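Local structure of putative DNA-binding protein (Streptomyces coelicolor, 2EWT) at residues A15-Q20 / H25-K30; Q20-H25 / D60-P65. The protein probably binds DNA through a compact all-helical helix-turn-helix domain, being the DNA-binding part of BldD, a central regulator of aerial mycelium formation. One frame throughout, in Å; residues are numbered along the deposited sequence.

Contact 1 (A15-Q20 / H25-K30)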
loop_
_atom_site.group_PDB
_atom_site.type_symbol
_atom_site.label_atom_id
_atom_site.label_comp_id
_atom_site.label_asym_id
_atom_site.label_seq_id
_atom_site.Cartn_x
_atom_site.Cartn_y
_atom_site.Cartn_z
ATOM N N ALA A 15 -3.869 -4.137 15.643
ATOM C CA ALA A 15 -2.819 -4.307 16.641
ATOM C C ALA A 15 -2.120 -2.984 16.940
ATOM O O ALA A 15 -1.989 -2.596 18.097
ATOM C CB ALA A 15 -1.804 -5.345 16.165
ATOM N N ILE A 16 -1.679 -2.285 15.898
ATOM C CA ILE A 16 -0.996 -1.008 16.084
ATOM C C ILE A 16 -1.880 0.018 16.797
ATOM O O ILE A 16 -1.404 0.761 17.657
ATOM C CB ILE A 16 -0.500 -0.443 14.729
ATOM C CG1 ILE A 16 0.821 -1.114 14.345
ATOM C CG2 ILE A 16 -0.305 1.064 14.816
ATOM C CD1 ILE A 16 0.747 -2.625 14.237
ATOM N N ARG A 17 -3.161 0.058 16.443
ATOM C CA ARG A 17 -4.088 0.990 17.081
ATOM C C ARG A 17 -4.188 0.718 18.578
ATOM O O ARG A 17 -3.967 1.610 19.394
ATOM C CB ARG A 17 -5.486 0.869 16.474
ATOM C CG ARG A 17 -6.555 1.600 17.276
ATOM C CD ARG A 17 -7.907 1.568 16.583
ATOM N NE ARG A 17 -8.481 0.226 16.479
ATOM C CZ ARG A 17 -8.968 -0.474 17.501
ATOM N NH1 ARG A 17 -8.952 0.027 18.734
ATOM N NH2 ARG A 17 -9.507 -1.667 17.284
ATOM N N THR A 18 -4.533 -0.519 18.923
ATOM C CA THR A 18 -4.683 -0.921 20.319
ATOM C C THR A 18 -3.375 -0.796 21.090
ATOM O O THR A 18 -3.372 -0.413 22.260
ATOM C CB THR A 18 -5.190 -2.375 20.427
ATOM O OG1 THR A 18 -4.300 -3.249 19.721
ATOM C CG2 THR A 18 -6.592 -2.496 19.838
ATOM N N GLN A 19 -2.266 -1.109 20.428
ATOM C CA GLN A 19 -0.953 -1.036 21.060
ATOM C C GLN A 19 -0.638 0.325 21.660
ATOM O O GLN A 19 0.065 0.414 22.667
ATOM C CB GLN A 19 0.139 -1.417 20.060
ATOM C CG GLN A 19 0.397 -2.907 19.983
ATOM C CD GLN A 19 1.448 -3.259 18.954
ATOM O OE1 GLN A 19 2.455 -2.563 18.817
ATOM N NE2 GLN A 19 1.228 -4.352 18.235
ATOM N N GLN A 20 -1.143 1.388 21.045
ATOM C CA GLN A 20 -0.892 2.719 21.572
ATOM C C GLN A 20 -2.071 3.243 22.385
ATOM O O GLN A 20 -2.242 4.450 22.551
ATOM C CB GLN A 20 -0.538 3.685 20.444
ATOM C CG GLN A 20 -1.606 3.876 19.396
ATOM C CD GLN A 20 -1.066 4.598 18.184
ATOM O OE1 GLN A 20 -0.281 4.041 17.416
ATOM N NE2 GLN A 20 -1.470 5.848 18.011
ATOM N N HIS A 25 -13.161 4.720 18.888
ATOM C CA HIS A 25 -13.709 6.036 19.209
ATOM C C HIS A 25 -12.535 6.998 19.393
ATOM O O HIS A 25 -12.565 8.138 18.925
ATOM C CB HIS A 25 -14.527 5.972 20.507
ATOM C CG HIS A 25 -15.161 7.274 20.888
ATOM N ND1 HIS A 25 -15.517 7.575 22.186
ATOM C CD2 HIS A 25 -15.521 8.345 20.143
ATOM C CE1 HIS A 25 -16.065 8.775 22.224
ATOM N NE2 HIS A 25 -16.081 9.264 20.997
ATOM N N GLY A 26 -11.497 6.519 20.076
ATOM C CA GLY A 26 -10.319 7.336 20.314
ATOM C C GLY A 26 -9.681 7.812 19.023
ATOM O O GLY A 26 -9.196 8.944 18.939
ATOM N N VAL A 27 -9.674 6.942 18.017
ATOM C CA VAL A 27 -9.102 7.281 16.718
ATOM C C VAL A 27 -9.919 8.392 16.069
ATOM O O VAL A 27 -9.362 9.343 15.532
ATOM C CB VAL A 27 -9.068 6.052 15.779
ATOM C CG1 VAL A 27 -8.752 6.485 14.350
ATOM C CG2 VAL A 27 -8.010 5.067 16.258
ATOM N N GLU A 28 -11.243 8.269 16.128
ATOM C CA GLU A 28 -12.122 9.278 15.547
ATOM C C GLU A 28 -11.920 10.620 16.243
ATOM O O GLU A 28 -11.954 11.673 15.604
ATOM C CB GLU A 28 -13.588 8.842 15.668
ATOM C CG GLU A 28 -14.560 9.707 14.870
ATOM C CD GLU A 28 -15.946 9.103 14.776
ATOM O OE1 GLU A 28 -16.056 7.929 14.364
ATOM O OE2 GLU A 28 -16.928 9.800 15.110
ATOM N N GLU A 29 -11.710 10.582 17.554
ATOM C CA GLU A 29 -11.504 11.808 18.312
ATOM C C GLU A 29 -10.151 12.430 18.005
ATOM O O GLU A 29 -10.068 13.610 17.678
ATOM C CB GLU A 29 -11.612 11.539 19.814
ATOM C CG GLU A 29 -13.002 11.149 20.272
ATOM C CD GLU A 29 -13.053 10.802 21.746
ATOM O OE1 GLU A 29 -12.336 9.865 22.162
ATOM O OE2 GLU A 29 -13.810 11.463 22.485
ATOM N N LYS A 30 -9.092 11.632 18.102
ATOM C CA LYS A 30 -7.748 12.138 17.845
ATOM C C LYS A 30 -7.580 12.672 16.426
ATOM O O LYS A 30 -6.835 13.632 16.204
ATOM C CB LYS A 30 -6.700 11.049 18.117
ATOM C CG LYS A 30 -5.264 11.559 18.029
ATOM C CD LYS A 30 -4.249 10.519 18.466
ATOM C CE LYS A 30 -2.850 11.127 18.524
ATOM N NZ LYS A 30 -1.831 10.158 19.014
#
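Arg17 and Val27 carry this contact, which packs the C-terminal turn of helix 3-19, the first of the helix-turn-helix domain, on its second helix, 24-30; their CA atoms are 8.1 Å apart. The meeting is purely aliphatic and uses one methyl: Val27 CG2 lies 3.5 Å from Arg17 CD and 3.9 Å from Arg17 CG. The two side chains cross at about a right angle. Val27 holds CG1 anti to its own N (chi1 168°), which turns CG2 away from the carbonyl carbon and onto the arginine chain. Arg17 leaves its helix with CG anti to N and stays extended at chi2, which lays CG and CD against that methyl; the bend at chi3 (66°) then directs the NE end toward Glu44. That end is firmly engaged: NE forms a salt bridge with Glu44 OE2, and NH1 donates to the carbonyl oxygen of Leu22. One residue thus offers methylenes to helix 24-30 and charge to helix 37-45, and its buried guanidinium group is held by bonds on more than one nitrogen. At the outer margin the fully extended Lys30 brings NZ near the amide end of Gln20, a loose approach. Helix 3-19 runs out at Gln20, whose N reaches back to Arg17 O at 3.3 Å, its bond to Ile16 O at 3.5 Å being weak. Tyr62 of helix 52-62 touches Arg17, Gln20 and Val27, and Trp35 lies against Val27, so the contact forms one side of the junction where helices 3-19, 24-30 and 52-62 converge, with helix 37-45 tied in through Glu44.

Contact 2 (Q20-H25 / D60-P65)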
loop_
_atom_site.group_PDB
_atom_site.type_symbol
_atom_site.label_atom_id
_atom_site.label_comp_id
_atom_site.label_asym_id
_atom_site.label_seq_id
_atom_site.Cartn_x
_atom_site.Cartn_y
_atom_site.Cartn_z
ATOM N N GLN A 20 -1.143 1.388 21.045
ATOM C CA GLN A 20 -0.892 2.719 21.572
ATOM C C GLN A 20 -2.071 3.243 22.385
ATOM O O GLN A 20 -2.242 4.450 22.551
ATOM C CB GLN A 20 -0.538 3.685 20.444
ATOM C CG GLN A 20 -1.606 3.876 19.396
ATOM C CD GLN A 20 -1.066 4.598 18.184
ATOM O OE1 GLN A 20 -0.281 4.041 17.416
ATOM N NE2 GLN A 20 -1.470 5.848 18.011
ATOM N N GLY A 21 -2.883 2.312 22.878
ATOM C CA GLY A 21 -4.020 2.649 23.721
ATOM C C GLY A 21 -5.206 3.399 23.144
ATOM O O GLY A 21 -5.910 4.089 23.880
ATOM N N LEU A 22 -5.444 3.265 21.845
ATOM C CA LEU A 22 -6.568 3.949 21.218
ATOM C C LEU A 22 -7.704 2.989 20.874
ATOM O O LEU A 22 -7.470 1.902 20.353
ATOM C CB LEU A 22 -6.112 4.645 19.930
ATOM C CG LEU A 22 -5.168 5.842 20.036
ATOM C CD1 LEU A 22 -4.769 6.299 18.638
ATOM C CD2 LEU A 22 -5.852 6.972 20.791
ATOM N N SER A 23 -8.931 3.393 21.190
ATOM C CA SER A 23 -10.106 2.602 20.852
ATOM C C SER A 23 -10.515 3.173 19.497
ATOM O O SER A 23 -9.938 4.167 19.053
ATOM C CB SER A 23 -11.231 2.842 21.864
ATOM O OG SER A 23 -11.627 4.207 21.866
ATOM N N LEU A 24 -11.495 2.567 18.831
ATOM C CA LEU A 24 -11.923 3.108 17.547
ATOM C C LEU A 24 -12.475 4.517 17.766
ATOM O O LEU A 24 -12.278 5.409 16.937
ATOM C CB LEU A 24 -12.980 2.200 16.906
ATOM C CG LEU A 24 -12.424 0.882 16.353
ATOM C CD1 LEU A 24 -13.568 -0.002 15.876
ATOM C CD2 LEU A 24 -11.450 1.172 15.210
ATOM N N HIS A 25 -13.161 4.720 18.888
ATOM C CA HIS A 25 -13.709 6.036 19.209
ATOM C C HIS A 25 -12.535 6.998 19.393
ATOM O O HIS A 25 -12.565 8.138 18.925
ATOM C CB HIS A 25 -14.527 5.972 20.507
ATOM C CG HIS A 25 -15.161 7.274 20.888
ATOM N ND1 HIS A 25 -15.517 7.575 22.186
ATOM C CD2 HIS A 25 -15.521 8.345 20.143
ATOM C CE1 HIS A 25 -16.065 8.775 22.224
ATOM N NE2 HIS A 25 -16.081 9.264 20.997
ATOM N N ASP A 60 1.124 7.156 9.185
ATOM C CA ASP A 60 1.567 8.450 9.694
ATOM C C ASP A 60 0.777 8.813 10.944
ATOM O O ASP A 60 1.343 9.259 11.943
ATOM C CB ASP A 60 1.369 9.530 8.628
ATOM C CG ASP A 60 2.346 9.397 7.477
ATOM O OD1 ASP A 60 2.913 8.299 7.301
ATOM O OD2 ASP A 60 2.542 10.386 6.742
ATOM N N PHE A 61 -0.536 8.620 10.876
ATOM C CA PHE A 61 -1.411 8.916 12.002
ATOM C C PHE A 61 -0.989 8.144 13.247
ATOM O O PHE A 61 -0.900 8.708 14.339
ATOM C CB PHE A 61 -2.857 8.565 11.650
ATOM C CG PHE A 61 -3.814 8.716 12.802
ATOM C CD1 PHE A 61 -4.154 9.978 13.283
ATOM C CD2 PHE A 61 -4.354 7.594 13.418
ATOM C CE1 PHE A 61 -5.022 10.121 14.366
ATOM C CE2 PHE A 61 -5.224 7.725 14.501
ATOM C CZ PHE A 61 -5.556 8.991 14.975
ATOM N N TYR A 62 -0.732 6.851 13.080
ATOM C CA TYR A 62 -0.327 6.008 14.192
ATOM C C TYR A 62 1.135 6.197 14.581
ATOM O O TYR A 62 1.574 5.693 15.614
ATOM C CB TYR A 62 -0.602 4.541 13.865
ATOM C CG TYR A 62 -2.078 4.191 13.867
ATOM C CD1 TYR A 62 -2.884 4.507 14.961
ATOM C CD2 TYR A 62 -2.664 3.536 12.784
ATOM C CE1 TYR A 62 -4.240 4.180 14.982
ATOM C CE2 TYR A 62 -4.025 3.203 12.793
ATOM C CZ TYR A 62 -4.805 3.530 13.896
ATOM O OH TYR A 62 -6.141 3.198 13.914
ATOM N N GLY A 63 1.882 6.921 13.753
ATOM C CA GLY A 63 3.283 7.172 14.044
ATOM C C GLY A 63 4.193 5.972 13.852
ATOM O O GLY A 63 5.197 5.827 14.552
ATOM N N VAL A 64 3.848 5.106 12.903
ATOM C CA VAL A 64 4.649 3.919 12.627
ATOM C C VAL A 64 4.961 3.820 11.137
ATOM O O VAL A 64 4.249 4.382 10.306
ATOM C CB VAL A 64 3.909 2.624 13.037
ATOM C CG1 VAL A 64 3.536 2.677 14.508
ATOM C CG2 VAL A 64 2.672 2.435 12.173
ATOM N N PRO A 65 6.044 3.113 10.782
ATOM C CA PRO A 65 6.413 2.958 9.370
ATOM C C PRO A 65 5.387 2.056 8.685
ATOM O O PRO A 65 4.822 1.168 9.321
ATOM C CB PRO A 65 7.789 2.298 9.444
ATOM C CG PRO A 65 8.328 2.767 10.766
ATOM C CD PRO A 65 7.123 2.625 11.657
#
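Gln20 and Tyr62 mark the closest backbone approach, 8.1 Å between CA atoms, where the linker from helix 3-19 to helix 24-30 passes the C-terminal end of helix 52-62. This last helix of the helix-turn-helix domain closes in a Schellman motif: Gly63 takes positive phi (73°), and its N bonds to Asp60 O at 3.0 Å. On the other segment, Gly21 likewise turns with positive phi, Leu22 is extended, and Ser23 stands at the N-cap of helix 24-30, its OG accepting from Gly26 N. Between these ends the side chains of Gln20 and Leu22 reach the aromatic pair of helix 52-62. Gln20 sends CG between its own N and carbonyl carbon (chi1 61°) and then extends, bringing the amide to the Tyr62 ring; CD stands 3.7 Å from Tyr62 CD1, and the amide and ring planes are nearly perpendicular, 84° apart. The same amide lies close to the backbone carbonyl of Tyr62. The Leu22 side chain adds apolar packing: CD1 is 4.3 Å from Tyr62 CE1, near the plane of that ring at its edge, and 4.4 Å from Phe61 CE2. Phe61 also meets Trp35 edge-to-face, while buried Tyr62 leans on Val40 of helix 37-45. One edge atom of the Phe61 ring also reaches over a face of its neighbour, CD2 sitting 3.7 Å above the Tyr62 plane, offset toward the rim.

Contacts 1 and 2 lie side by side, their centres about 4 Å apart, and share Gln20 and helix 24-30. Each is partly buried: contact 1 has Arg17 and Val27 inside and Lys30 at the surface, whereas in contact 2 Tyr62 alone is buried. Contact 1 joins two helices that follow each other in sequence; contact 2 brings the intervening linker against helix 52-62, 35 residues further on. Their chemistry differs accordingly, a methyl on an arginine chain in one, leucine and amide around aromatic rings in the other. Arg17 bridges them beyond its bond to the linker: NE packs 3.4 Å from Leu24 CD2, and CB 3.5 Å from Tyr62 OH.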